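Local coordinates for protein vinylacetyl-CoA Delta-isomerase (Nitrosopumilus maritimus SCM1, PDB 6VJR) that probably dehydrates 4-hydroxybutyryl-CoA and isomerises vinylacetyl-CoA, with FAD, a [4Fe-4S] cluster and a bound iron ion as cofactors, at residues D7-L12 / P37-V42; H121-H126 / H272-F277; Y288-Y293 / V364-V369; T309-N314 / Q381-G386. All blocks are in the same frame, centred on the assembly; numbering follows the deposited sequence. Where two conformers were deposited one is given.

Contact 1: residues D7-L12 / P37-V42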
# COMPACT_ATOMS: atom_id res chain seq x y z
N ASP A 7 4.80 -44.47 13.30
CA ASP A 7 4.86 -44.73 14.73
C ASP A 7 4.06 -43.66 15.50
O ASP A 7 3.35 -43.95 16.46
CB ASP A 7 6.29 -44.69 15.22
CG ASP A 7 7.23 -45.81 14.79
OD1 ASP A 7 6.76 -46.87 14.35
OD2 ASP A 7 8.44 -45.58 14.86
N TYR A 8 4.19 -42.41 15.05
CA TYR A 8 3.48 -41.30 15.68
C TYR A 8 1.97 -41.48 15.57
O TYR A 8 1.25 -41.38 16.55
CB TYR A 8 3.94 -39.99 15.07
CG TYR A 8 2.96 -38.86 15.36
CD1 TYR A 8 2.81 -38.32 16.65
CD2 TYR A 8 2.15 -38.36 14.37
CE1 TYR A 8 1.89 -37.33 16.93
CE2 TYR A 8 1.27 -37.33 14.62
CZ TYR A 8 1.12 -36.83 15.90
OH TYR A 8 0.22 -35.82 16.08
N ILE A 9 1.51 -41.83 14.37
CA ILE A 9 0.07 -42.04 14.18
C ILE A 9 -0.44 -43.15 15.11
O ILE A 9 -1.45 -42.99 15.78
CB ILE A 9 -0.23 -42.29 12.71
CG1 ILE A 9 0.07 -41.01 11.93
CG2 ILE A 9 -1.65 -42.79 12.47
CD1 ILE A 9 0.03 -41.19 10.43
N GLU A 10 0.33 -44.24 15.25
CA GLU A 10 -0.06 -45.31 16.14
C GLU A 10 -0.11 -44.86 17.60
O GLU A 10 -1.00 -45.29 18.31
CB GLU A 10 0.94 -46.45 15.95
CG GLU A 10 0.59 -47.70 16.75
CD GLU A 10 -0.78 -48.30 16.49
OE1 GLU A 10 -1.28 -48.28 15.32
OE2 GLU A 10 -1.36 -48.79 17.49
N SER A 11 0.79 -43.96 18.03
CA SER A 11 0.84 -43.46 19.40
C SER A 11 -0.42 -42.63 19.76
O SER A 11 -0.70 -42.44 20.95
CB SER A 11 2.08 -42.57 19.62
OG SER A 11 1.84 -41.24 19.12
N LEU A 12 -1.19 -42.20 18.75
CA LEU A 12 -2.40 -41.39 18.97
C LEU A 12 -3.66 -42.24 19.12
O LEU A 12 -4.75 -41.69 19.36
CB LEU A 12 -2.63 -40.41 17.81
CG LEU A 12 -1.57 -39.33 17.61
CD1 LEU A 12 -1.94 -38.44 16.44
CD2 LEU A 12 -1.38 -38.55 18.90
N PRO A 37 -6.18 -35.11 8.43
CA PRO A 37 -5.19 -34.31 7.70
C PRO A 37 -4.22 -33.57 8.63
O PRO A 37 -3.05 -33.42 8.31
CB PRO A 37 -6.06 -33.33 6.88
CG PRO A 37 -7.34 -34.14 6.68
CD PRO A 37 -7.56 -34.81 8.01
N SER A 38 -4.71 -33.08 9.79
CA SER A 38 -3.80 -32.44 10.73
C SER A 38 -2.78 -33.42 11.33
O SER A 38 -1.63 -33.06 11.58
CB SER A 38 -4.57 -31.72 11.81
OG SER A 38 -5.30 -32.56 12.70
N ILE A 39 -3.22 -34.63 11.57
CA ILE A 39 -2.33 -35.70 12.03
C ILE A 39 -1.24 -35.97 11.01
O ILE A 39 -0.08 -36.18 11.35
CB ILE A 39 -3.17 -36.92 12.43
CG1 ILE A 39 -3.92 -36.58 13.74
CG2 ILE A 39 -2.34 -38.18 12.56
CD1 ILE A 39 -5.04 -37.52 14.07
N ASN A 40 -1.63 -36.07 9.76
CA ASN A 40 -0.70 -36.31 8.67
C ASN A 40 0.38 -35.23 8.63
O ASN A 40 1.53 -35.53 8.32
CB ASN A 40 -1.44 -36.35 7.34
CG ASN A 40 -2.29 -37.58 7.15
OD1 ASN A 40 -2.11 -38.61 7.80
ND2 ASN A 40 -3.22 -37.51 6.21
N ALA A 41 -0.01 -33.98 8.85
CA ALA A 41 0.94 -32.88 8.87
C ALA A 41 1.96 -33.11 9.98
O ALA A 41 3.15 -32.94 9.76
CB ALA A 41 0.22 -31.56 9.00
N VAL A 42 1.50 -33.42 11.20
CA VAL A 42 2.46 -33.69 12.26
C VAL A 42 3.32 -34.90 11.92
O VAL A 42 4.53 -34.89 12.21
CB VAL A 42 1.77 -33.84 13.62
CG1 VAL A 42 2.80 -34.10 14.69
CG2 VAL A 42 0.94 -32.61 13.95
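Tyr8, Ile9 and Leu12 pack against Ile39 and Val42, joining helix 5-11 to helix 36-51 without a hydrogen bond between the two segments. The axes of the short segments pass 10.0 Å apart at 134°, and side chains fill the space between them. Tyr8 can be followed outward. Its CB points toward the other helix, and CG lies anti to the backbone N (chi1 162°), which carries the ring across the gap. At the ring edge, in plane, CE2 meets the carbonyl Ile39 O at 3.7 Å. Farther out, CZ lies 3.4 Å from Val42 CG1, a snug fit in which the valine approaches the ring obliquely. The hydroxyl OH rests 3.4 Å from the same Val42 CG1 and gives its hydrogen bond to Asn192 O, so the buried polar end is satisfied beyond the two helices. A leucine in place of Tyr8 would probably leave Asn192 O without this partner and open a gap beside Val42. On the other flank Ile39 packs against two residues: its CG2 sits 3.8 Å from Ile9 CG1, and its CG1 comes 3.8 Å from Leu12 CD1, the latter two side chains meeting tip to tip. Ser11 OG bonds back to Tyr8 O at 2.6 Å, in the carbonyl plane, and also pairs with His194. Around this apolar seam, Tyr46 meets the Tyr8 ring and Ala43, the next residue of helix 36-51, touches Tyr8 and Ile9, while the loop residues Asn192, Val30 and Gln99 pack against its side chains.

Contact 2: residues H121-H126 / H272-F277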
# COMPACT_ATOMS: atom_id res chain seq x y z
N HIS A 121 14.47 -16.64 43.25
CA HIS A 121 13.60 -17.19 44.27
C HIS A 121 14.22 -18.40 44.99
O HIS A 121 13.75 -18.82 46.04
CB HIS A 121 12.23 -17.51 43.68
CG HIS A 121 11.40 -16.32 43.39
ND1 HIS A 121 10.64 -15.71 44.36
CD2 HIS A 121 11.24 -15.60 42.28
CE1 HIS A 121 10.02 -14.65 43.83
NE2 HIS A 121 10.38 -14.57 42.57
N GLY A 122 15.27 -18.98 44.43
CA GLY A 122 15.86 -20.14 45.07
C GLY A 122 15.01 -21.40 44.87
O GLY A 122 15.19 -22.37 45.60
N THR A 123 14.16 -21.40 43.83
CA THR A 123 13.29 -22.51 43.46
C THR A 123 14.05 -23.46 42.53
O THR A 123 15.23 -23.26 42.25
CB THR A 123 12.03 -21.92 42.83
OG1 THR A 123 12.45 -20.87 41.96
CG2 THR A 123 11.15 -21.24 43.87
N ASP A 124 13.41 -24.55 42.10
CA ASP A 124 14.07 -25.52 41.23
C ASP A 124 13.21 -25.83 40.00
O ASP A 124 13.22 -26.94 39.49
CB ASP A 124 14.39 -26.82 41.92
CG ASP A 124 13.19 -27.50 42.55
OD1 ASP A 124 12.10 -26.95 42.41
OD2 ASP A 124 13.37 -28.51 43.25
N TYR A 125 12.54 -24.79 39.49
CA TYR A 125 11.79 -24.90 38.26
C TYR A 125 12.66 -25.31 37.08
O TYR A 125 12.20 -26.04 36.19
CB TYR A 125 11.03 -23.61 37.95
CG TYR A 125 10.12 -23.16 39.08
CD1 TYR A 125 9.05 -23.93 39.50
CD2 TYR A 125 10.25 -21.90 39.65
CE1 TYR A 125 8.20 -23.53 40.52
CE2 TYR A 125 9.42 -21.48 40.68
CZ TYR A 125 8.37 -22.28 41.10
OH TYR A 125 7.57 -21.88 42.14
N HIS A 126 13.87 -24.77 37.00
CA HIS A 126 14.76 -25.08 35.89
C HIS A 126 15.15 -26.56 35.93
O HIS A 126 15.16 -27.20 34.88
CB HIS A 126 15.98 -24.14 35.90
CG HIS A 126 16.78 -24.21 34.68
ND1 HIS A 126 16.28 -23.79 33.47
CD2 HIS A 126 18.03 -24.64 34.44
CE1 HIS A 126 17.20 -23.98 32.51
NE2 HIS A 126 18.28 -24.50 33.09
N HIS A 272 5.02 -21.11 39.92
CA HIS A 272 3.99 -21.25 40.94
C HIS A 272 3.95 -19.98 41.80
O HIS A 272 4.54 -19.95 42.87
CB HIS A 272 4.25 -22.50 41.78
CG HIS A 272 3.30 -22.69 42.92
ND1 HIS A 272 1.94 -22.51 42.82
CD2 HIS A 272 3.52 -22.99 44.20
CE1 HIS A 272 1.36 -22.75 43.99
NE2 HIS A 272 2.30 -23.01 44.85
N GLY A 273 3.32 -18.92 41.28
CA GLY A 273 3.08 -17.70 42.04
C GLY A 273 4.04 -16.54 41.78
O GLY A 273 3.81 -15.45 42.31
N GLU A 274 5.11 -16.75 41.00
CA GLU A 274 6.10 -15.71 40.74
C GLU A 274 5.61 -14.85 39.57
O GLU A 274 6.12 -14.90 38.45
CB GLU A 274 7.45 -16.35 40.47
CG GLU A 274 7.96 -17.23 41.61
CD GLU A 274 7.51 -18.67 41.60
OE1 GLU A 274 6.84 -19.12 40.62
OE2 GLU A 274 7.85 -19.37 42.61
N TYR A 275 4.58 -14.07 39.86
CA TYR A 275 3.82 -13.32 38.88
C TYR A 275 4.67 -12.35 38.08
O TYR A 275 4.32 -12.05 36.94
CB TYR A 275 2.70 -12.56 39.60
CG TYR A 275 3.18 -11.56 40.63
CD1 TYR A 275 3.44 -10.25 40.27
CD2 TYR A 275 3.36 -11.93 41.95
CE1 TYR A 275 3.89 -9.33 41.19
CE2 TYR A 275 3.79 -11.02 42.89
CZ TYR A 275 4.07 -9.73 42.50
OH TYR A 275 4.50 -8.90 43.48
N GLU A 276 5.74 -11.84 38.69
CA GLU A 276 6.60 -10.87 38.04
C GLU A 276 7.35 -11.46 36.85
O GLU A 276 7.91 -10.69 36.07
CB GLU A 276 7.55 -10.21 39.03
CG GLU A 276 8.69 -11.10 39.52
CD GLU A 276 8.45 -12.06 40.68
OE1 GLU A 276 9.49 -12.36 41.32
OE2 GLU A 276 7.29 -12.53 40.93
N PHE A 277 7.36 -12.80 36.69
CA PHE A 277 8.05 -13.42 35.57
C PHE A 277 7.10 -13.79 34.44
O PHE A 277 7.56 -14.26 33.40
CB PHE A 277 8.85 -14.66 35.99
CG PHE A 277 10.11 -14.29 36.75
CD1 PHE A 277 11.29 -14.06 36.07
CD2 PHE A 277 10.10 -14.17 38.14
CE1 PHE A 277 12.45 -13.75 36.76
CE2 PHE A 277 11.26 -13.84 38.83
CZ PHE A 277 12.42 -13.62 38.14
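Two polar pairs, His121 with Glu276 and Tyr125 with Glu274, make this a side-chain hydrogen-bonded contact between the turn joining helices 101-121 and 125-139 and the loop that follows strand 269-272. His121 NE2 donates to Glu276 OE1 at 2.7 Å and 160°. The acceptor lies almost in the imidazole plane, is met on its syn side, and belongs to a carboxylate turned 62° from the ring. Glu276 OE1 also takes part in a salt bridge with Lys120, so one oxygen gathers two nitrogens from the end of a single helix. Glu274 works differently. Its CG lies over the centre of the His121 ring, 3.7 Å from the centroid, as a CH-pi contact, and the bend at chi2 (87°) then turns the carboxylate away from the imidazole to Tyr125. Tyr125 OH donates to Glu274 OE2 at 2.6 Å, while Glu274 OE1 accepts from the backbone N of His272, two residues earlier, at 2.8 Å. Both oxygens use syn lone pairs, and this double grip restrains the rotation of the buried carboxylate. Glu274 is also the centre of an inverse gamma turn. The edge of the His121 ring meets Phe277, His121 CD2 to Phe277 CE2 at 3.9 Å. Ile117 of helix 101-121 touches Thr123, Tyr125, Glu274 and Phe277. Gly273 bonds by its backbone to Ala212, just before strand 213-218, and the loop runs on into helix 278-292.

Contact 3: residues Y288-Y293 / V364-V369. With FE (Fe (III) ion), chain I; SF4 (iron/sulfur cluster), chain E.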
# COMPACT_ATOMS: atom_id res chain seq x y z
N TYR A 288 10.43 -15.79 20.05
CA TYR A 288 10.67 -16.91 19.17
C TYR A 288 9.57 -17.05 18.13
O TYR A 288 9.82 -17.26 16.93
CB TYR A 288 10.78 -18.21 19.95
CG TYR A 288 12.03 -18.41 20.80
CD1 TYR A 288 13.29 -18.56 20.24
CD2 TYR A 288 11.95 -18.35 22.18
CE1 TYR A 288 14.40 -18.73 21.03
CE2 TYR A 288 13.06 -18.54 22.98
CZ TYR A 288 14.31 -18.65 22.41
OH TYR A 288 15.42 -18.84 23.20
N HIS A 289 8.34 -17.08 18.63
CA HIS A 289 7.24 -17.51 17.78
C HIS A 289 6.96 -16.51 16.65
O HIS A 289 6.61 -16.94 15.54
CB HIS A 289 5.99 -17.84 18.58
CG HIS A 289 5.08 -18.74 17.81
ND1 HIS A 289 5.41 -20.00 17.37
CD2 HIS A 289 3.85 -18.49 17.32
CE1 HIS A 289 4.38 -20.47 16.64
NE2 HIS A 289 3.41 -19.56 16.61
N ARG A 290 7.19 -15.22 16.89
CA ARG A 290 6.96 -14.18 15.89
C ARG A 290 7.88 -14.35 14.68
O ARG A 290 7.56 -13.90 13.60
CB ARG A 290 7.04 -12.79 16.53
CG ARG A 290 5.74 -12.50 17.27
CD ARG A 290 5.70 -11.20 18.01
NE ARG A 290 4.45 -11.08 18.75
CZ ARG A 290 4.28 -10.31 19.80
NH1 ARG A 290 5.16 -9.38 20.09
NH2 ARG A 290 3.25 -10.50 20.58
N ARG A 291 9.01 -15.08 14.81
CA ARG A 291 9.78 -15.39 13.62
C ARG A 291 9.76 -16.87 13.21
O ARG A 291 10.36 -17.23 12.18
CB ARG A 291 11.18 -14.81 13.61
CG ARG A 291 12.09 -15.10 14.76
CD ARG A 291 12.88 -16.43 14.67
NE ARG A 291 12.15 -17.57 15.22
CZ ARG A 291 12.73 -18.74 15.57
NH1 ARG A 291 14.01 -19.02 15.28
NH2 ARG A 291 12.00 -19.65 16.18
N SER A 292 8.98 -17.70 13.91
CA SER A 292 8.59 -19.00 13.40
C SER A 292 7.68 -18.89 12.19
O SER A 292 7.53 -19.87 11.44
CB SER A 292 8.02 -19.87 14.52
OG SER A 292 9.11 -20.26 15.37
N TYR A 293 7.12 -17.69 11.99
CA TYR A 293 6.26 -17.40 10.83
C TYR A 293 7.00 -17.46 9.49
O TYR A 293 6.38 -17.33 8.45
CB TYR A 293 5.44 -16.10 10.96
CG TYR A 293 4.40 -16.32 12.02
CD1 TYR A 293 3.16 -16.85 11.69
CD2 TYR A 293 4.66 -16.04 13.35
CE1 TYR A 293 2.23 -17.19 12.65
CE2 TYR A 293 3.74 -16.37 14.33
CZ TYR A 293 2.56 -16.99 13.98
OH TYR A 293 1.72 -17.40 14.93
N VAL A 364 9.25 -7.39 13.37
CA VAL A 364 9.17 -7.01 11.97
C VAL A 364 8.73 -8.17 11.08
O VAL A 364 7.93 -8.02 10.18
CB VAL A 364 10.56 -6.45 11.57
CG1 VAL A 364 10.61 -6.24 10.07
CG2 VAL A 364 10.90 -5.17 12.34
N CYS A 365 9.26 -9.37 11.33
CA CYS A 365 8.84 -10.56 10.61
C CYS A 365 7.33 -10.74 10.76
O CYS A 365 6.57 -10.78 9.79
CB CYS A 365 9.59 -11.78 11.12
SG CYS A 365 9.09 -13.32 10.30
N LYS A 366 6.86 -10.83 11.98
CA LYS A 366 5.44 -11.09 12.24
C LYS A 366 4.58 -9.94 11.71
O LYS A 366 3.50 -10.19 11.18
CB LYS A 366 5.26 -11.31 13.74
CG LYS A 366 3.86 -11.04 14.19
CD LYS A 366 2.85 -12.10 13.78
CE LYS A 366 1.57 -11.73 14.41
NZ LYS A 366 0.44 -12.55 14.04
N HIS A 367 5.01 -8.70 11.90
CA HIS A 367 4.16 -7.59 11.44
C HIS A 367 3.94 -7.65 9.94
O HIS A 367 2.83 -7.38 9.46
CB HIS A 367 4.64 -6.24 11.97
CG HIS A 367 3.54 -5.27 12.17
ND1 HIS A 367 2.53 -5.54 13.07
CD2 HIS A 367 3.23 -4.09 11.60
CE1 HIS A 367 1.69 -4.48 13.08
NE2 HIS A 367 2.09 -3.61 12.19
N ASN A 368 5.00 -7.99 9.19
CA ASN A 368 4.86 -8.21 7.76
C ASN A 368 3.92 -9.39 7.46
O ASN A 368 3.18 -9.37 6.47
CB ASN A 368 6.20 -8.26 7.05
CG ASN A 368 6.84 -6.90 6.99
OD1 ASN A 368 6.18 -5.90 6.65
ND2 ASN A 368 8.13 -6.82 7.28
N VAL A 369 4.07 -10.48 8.23
CA VAL A 369 3.19 -11.64 8.11
C VAL A 369 1.71 -11.25 8.24
O VAL A 369 0.86 -11.87 7.61
CB VAL A 369 3.62 -12.73 9.12
CG1 VAL A 369 2.59 -13.82 9.34
CG2 VAL A 369 4.94 -13.33 8.68
FE FE I . 1.47 -19.31 15.44
FE1 SF4 E . 2.66 -21.56 13.79
FE2 SF4 E . 3.20 -22.01 11.14
FE3 SF4 E . 1.80 -23.75 12.47
FE4 SF4 E . 4.44 -23.62 12.87
S1 SF4 E . 3.41 -24.33 11.01
S2 SF4 E . 2.79 -23.74 14.53
S3 SF4 E . 4.73 -21.31 12.73
S4 SF4 E . 1.19 -21.58 12.13
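Arg290 and Lys366 cross obliquely where helix 278-292 meets helix 359-369, in the helical part of a protein whose C-terminal family belongs to the acyl-CoA dehydrogenase clan. The axes of segments 288-292 and 364-369 pass 7.9 Å apart at 47°, and Arg290 CB approaches Lys366 CB to 3.6 Å. The arginine chain is extended, and its tip reaches Ala448 and Gln363. The lysine, modelled in two conformers, bends at chi2 in the one described, and its NZ pairs with Ser444 O and Gly447 O. Cys365, with SG anti to the backbone N (chi1 178°), lays its sulfur 3.7 Å from Arg290 O. Arg291 curls back at chi2 and chi3, letting NE bond Tyr288 O at 2.9 Å, while NH1 pairs with Gln83 OE1. Tyr293 turns its CB toward Val369, whose CG2 lies 3.6 Å away in one of two conformers. Ser292 O lies 3.4 Å from S3 of the iron-sulfur cluster. Second-shell Asp105 bonds His289 ND1 and probably helps to fix the turn of the imidazole. The other ring nitrogen, His289 NE2, binds the iron ion at 2.3 Å; Glu443 is a further ligand, and Tyr293 OH binds the metal at 2.0 Å.

Contact 4: residues T309-N314 / Q381-G386; sequences TIADYN and QDIAGG. With FAD (flavin-adenine dinucleotide), chain V.
Ile310 CG2 lies 3.7 Å from Ala384 CA, where the ends of helices 295-314 and 372-384 meet. At chi1 -170° CG1 of Ile310 points away from the backbone N and CG2 falls between N and the carbonyl carbon, facing Ala384; CG2 also lies 4.1 Å from Ile383 CG2. That isoleucine methyl group in turn meets Ala311 CB at 4.0 Å. An alanine at Ile310 is likely to open a gap over Ala384 and let Ile383 shift beside it. Next outward is a water. It accepts from Asn314 ND2 and donates to Ile383 O at 2.8 Å and to FAD O4B at 3.1 Å, bridging both helices and the ribose. Asn314 OD1 is held by Arg421, which probably sets the amide so that ND2 faces the water. Asp382 OD1 accepts from FAD O3B at 2.8 Å, while its OD2 forms a salt bridge with Lys325. After the helix the chain turns at Gly385, whose positive phi and closeness to FAD O3P leave no room for a side chain, and Gly386 N donates to FAD O1P at 2.9 Å. The third subunit supplies Lys151, Thr148, Arg154, Thr188 and Met147 to the same FAD. The flavin nucleotide is thus gripped at ribose and pyrophosphate by a helix end and its glycine turn, at a site built from two chains.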
# COMPACT_ATOMS: atom_id res chain seq x y z
N THR A 309 0.92 -22.40 -12.00
CA THR A 309 0.32 -23.55 -12.67
C THR A 309 -0.98 -23.18 -13.37
O THR A 309 -1.17 -23.59 -14.52
CB THR A 309 0.15 -24.71 -11.70
OG1 THR A 309 1.41 -25.11 -11.17
CG2 THR A 309 -0.56 -25.88 -12.35
N ILE A 310 -1.90 -22.50 -12.68
CA ILE A 310 -3.17 -22.15 -13.33
C ILE A 310 -2.93 -21.23 -14.54
O ILE A 310 -3.60 -21.35 -15.56
CB ILE A 310 -4.23 -21.65 -12.33
CG1 ILE A 310 -5.59 -21.51 -12.98
CG2 ILE A 310 -3.84 -20.31 -11.70
CD1 ILE A 310 -6.17 -22.77 -13.58
N ALA A 311 -1.98 -20.30 -14.46
CA ALA A 311 -1.65 -19.44 -15.59
C ALA A 311 -1.23 -20.27 -16.80
O ALA A 311 -1.66 -20.03 -17.94
CB ALA A 311 -0.59 -18.41 -15.25
N ASP A 312 -0.39 -21.29 -16.56
CA ASP A 312 0.04 -22.24 -17.57
C ASP A 312 -1.15 -22.98 -18.19
O ASP A 312 -1.33 -22.96 -19.41
CB ASP A 312 1.05 -23.16 -16.91
CG ASP A 312 1.52 -24.35 -17.71
OD1 ASP A 312 1.01 -24.51 -18.80
OD2 ASP A 312 2.38 -25.11 -17.19
N TYR A 313 -2.02 -23.52 -17.33
CA TYR A 313 -3.17 -24.28 -17.80
C TYR A 313 -4.15 -23.40 -18.59
O TYR A 313 -4.87 -23.90 -19.48
CB TYR A 313 -3.87 -24.87 -16.58
CG TYR A 313 -3.15 -26.02 -15.87
CD1 TYR A 313 -2.08 -26.69 -16.46
CD2 TYR A 313 -3.65 -26.51 -14.67
CE1 TYR A 313 -1.49 -27.76 -15.81
CE2 TYR A 313 -3.10 -27.62 -14.06
CZ TYR A 313 -2.05 -28.27 -14.66
OH TYR A 313 -1.50 -29.34 -13.99
N ASN A 314 -4.22 -22.10 -18.21
CA ASN A 314 -5.08 -21.16 -18.88
C ASN A 314 -4.53 -20.70 -20.21
O ASN A 314 -5.26 -20.03 -20.94
CB ASN A 314 -5.44 -19.94 -18.04
CG ASN A 314 -6.33 -20.23 -16.86
OD1 ASN A 314 -7.04 -21.24 -16.83
ND2 ASN A 314 -6.37 -19.30 -15.91
N GLN A 381 -5.73 -15.12 -6.61
CA GLN A 381 -7.10 -15.17 -7.09
C GLN A 381 -7.23 -14.42 -8.41
O GLN A 381 -7.97 -14.85 -9.28
CB GLN A 381 -8.07 -14.61 -6.06
CG GLN A 381 -8.15 -15.45 -4.81
CD GLN A 381 -9.36 -15.12 -3.97
OE1 GLN A 381 -10.12 -14.18 -4.28
NE2 GLN A 381 -9.59 -15.93 -2.95
N ASP A 382 -6.53 -13.30 -8.55
CA ASP A 382 -6.51 -12.58 -9.85
C ASP A 382 -6.03 -13.52 -10.96
O ASP A 382 -6.66 -13.71 -12.02
CB ASP A 382 -5.60 -11.37 -9.74
CG ASP A 382 -5.42 -10.50 -10.98
OD1 ASP A 382 -6.00 -10.84 -12.08
OD2 ASP A 382 -4.71 -9.48 -10.87
N ILE A 383 -4.88 -14.17 -10.73
CA ILE A 383 -4.29 -15.03 -11.75
C ILE A 383 -5.20 -16.21 -12.07
O ILE A 383 -5.25 -16.67 -13.20
CB ILE A 383 -2.88 -15.46 -11.32
CG1 ILE A 383 -1.95 -14.24 -11.21
CG2 ILE A 383 -2.35 -16.52 -12.26
CD1 ILE A 383 -0.66 -14.47 -10.52
N ALA A 384 -5.90 -16.75 -11.07
CA ALA A 384 -6.70 -17.97 -11.26
C ALA A 384 -7.93 -17.75 -12.16
O ALA A 384 -8.29 -18.63 -12.95
CB ALA A 384 -7.12 -18.49 -9.93
N GLY A 385 -8.58 -16.60 -12.01
CA GLY A 385 -9.86 -16.38 -12.68
C GLY A 385 -11.07 -16.78 -11.83
O GLY A 385 -10.95 -17.30 -10.71
N GLY A 386 -12.27 -16.49 -12.37
CA GLY A 386 -13.50 -16.68 -11.64
C GLY A 386 -13.80 -18.11 -11.19
O GLY A 386 -14.54 -18.32 -10.20
PA FAD V . -9.50 -15.45 -16.88
O1A FAD V . -9.83 -14.69 -18.11
O2A FAD V . -9.03 -16.86 -17.01
O5B FAD V . -8.48 -14.55 -16.07
C5B FAD V . -7.45 -15.16 -15.26
C4B FAD V . -6.21 -14.31 -15.30
O4B FAD V . -5.65 -14.41 -16.63
C3B FAD V . -6.43 -12.79 -15.05
O3B FAD V . -5.29 -12.23 -14.38
C2B FAD V . -6.55 -12.21 -16.48
O2B FAD V . -6.21 -10.84 -16.64
C1B FAD V . -5.57 -13.11 -17.23
N9A FAD V . -5.82 -13.22 -18.66
C8A FAD V . -6.84 -13.87 -19.29
N7A FAD V . -6.78 -13.80 -20.60
C5A FAD V . -5.65 -13.06 -20.86
C6A FAD V . -5.04 -12.66 -22.06
N6A FAD V . -5.51 -13.00 -23.26
N1A FAD V . -3.93 -11.89 -21.99
C2A FAD V . -3.47 -11.60 -20.76
N3A FAD V . -3.96 -11.91 -19.56
C4A FAD V . -5.04 -12.69 -19.67
N1 FAD V . -19.98 -13.10 -16.15
C2 FAD V . -21.20 -12.99 -16.76
O2 FAD V . -21.35 -12.94 -17.98
N3 FAD V . -22.34 -12.93 -15.98
C4 FAD V . -22.42 -12.93 -14.61
O4 FAD V . -23.51 -12.96 -14.03
C4X FAD V . -21.16 -13.13 -13.99
N5 FAD V . -21.13 -13.21 -12.65
C5X FAD V . -19.94 -13.60 -12.05
C6 FAD V . -19.90 -13.90 -10.69
C7 FAD V . -18.73 -14.35 -10.08
C7M FAD V . -18.73 -14.77 -8.63
C8 FAD V . -17.52 -14.27 -10.77
C8M FAD V . -16.23 -14.73 -10.15
C9 FAD V . -17.54 -13.98 -12.12
C9A FAD V . -18.74 -13.63 -12.78
N10 FAD V . -18.79 -13.36 -14.15
C10 FAD V . -19.99 -13.21 -14.82
C1' FAD V . -17.59 -13.66 -14.95
C2' FAD V . -16.47 -12.64 -14.94
O2' FAD V . -16.82 -11.63 -15.88
C3' FAD V . -15.17 -13.33 -15.33
O3' FAD V . -14.80 -14.09 -14.20
C4' FAD V . -14.07 -12.36 -15.79
O4' FAD V . -14.34 -11.77 -17.06
C5' FAD V . -12.71 -13.02 -15.82
O5' FAD V . -12.78 -14.12 -16.78
P FAD V . -12.30 -15.57 -16.31
O1P FAD V . -13.01 -15.97 -15.10
O2P FAD V . -12.39 -16.43 -17.51
O3P FAD V . -10.79 -15.44 -15.90
O HOH W 1 -4.46 -17.16 -15.79

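In the fold
Along the chain contact 1 closes before contact 2 opens, and both precede contacts 3 and 4, whose segments alternate. The two helices of contact 4, 295-314 and 372-384, are the ones that follow those of contact 3, 278-292 and 359-369, and the centres of these contacts lie about 29 Å apart. Contact 1 belongs to the N-terminal part of the protein, its centre about 27 Å from that of contact 3. Contacts 2 and 4, about 56 Å apart between centres, lie on opposite sides of the chain's centre. None touches another. Contact 3, about 10 Å from the chain's centre, holds iron and cluster-pocket residues; contact 4 holds part of the FAD pocket; both touch the second subunit.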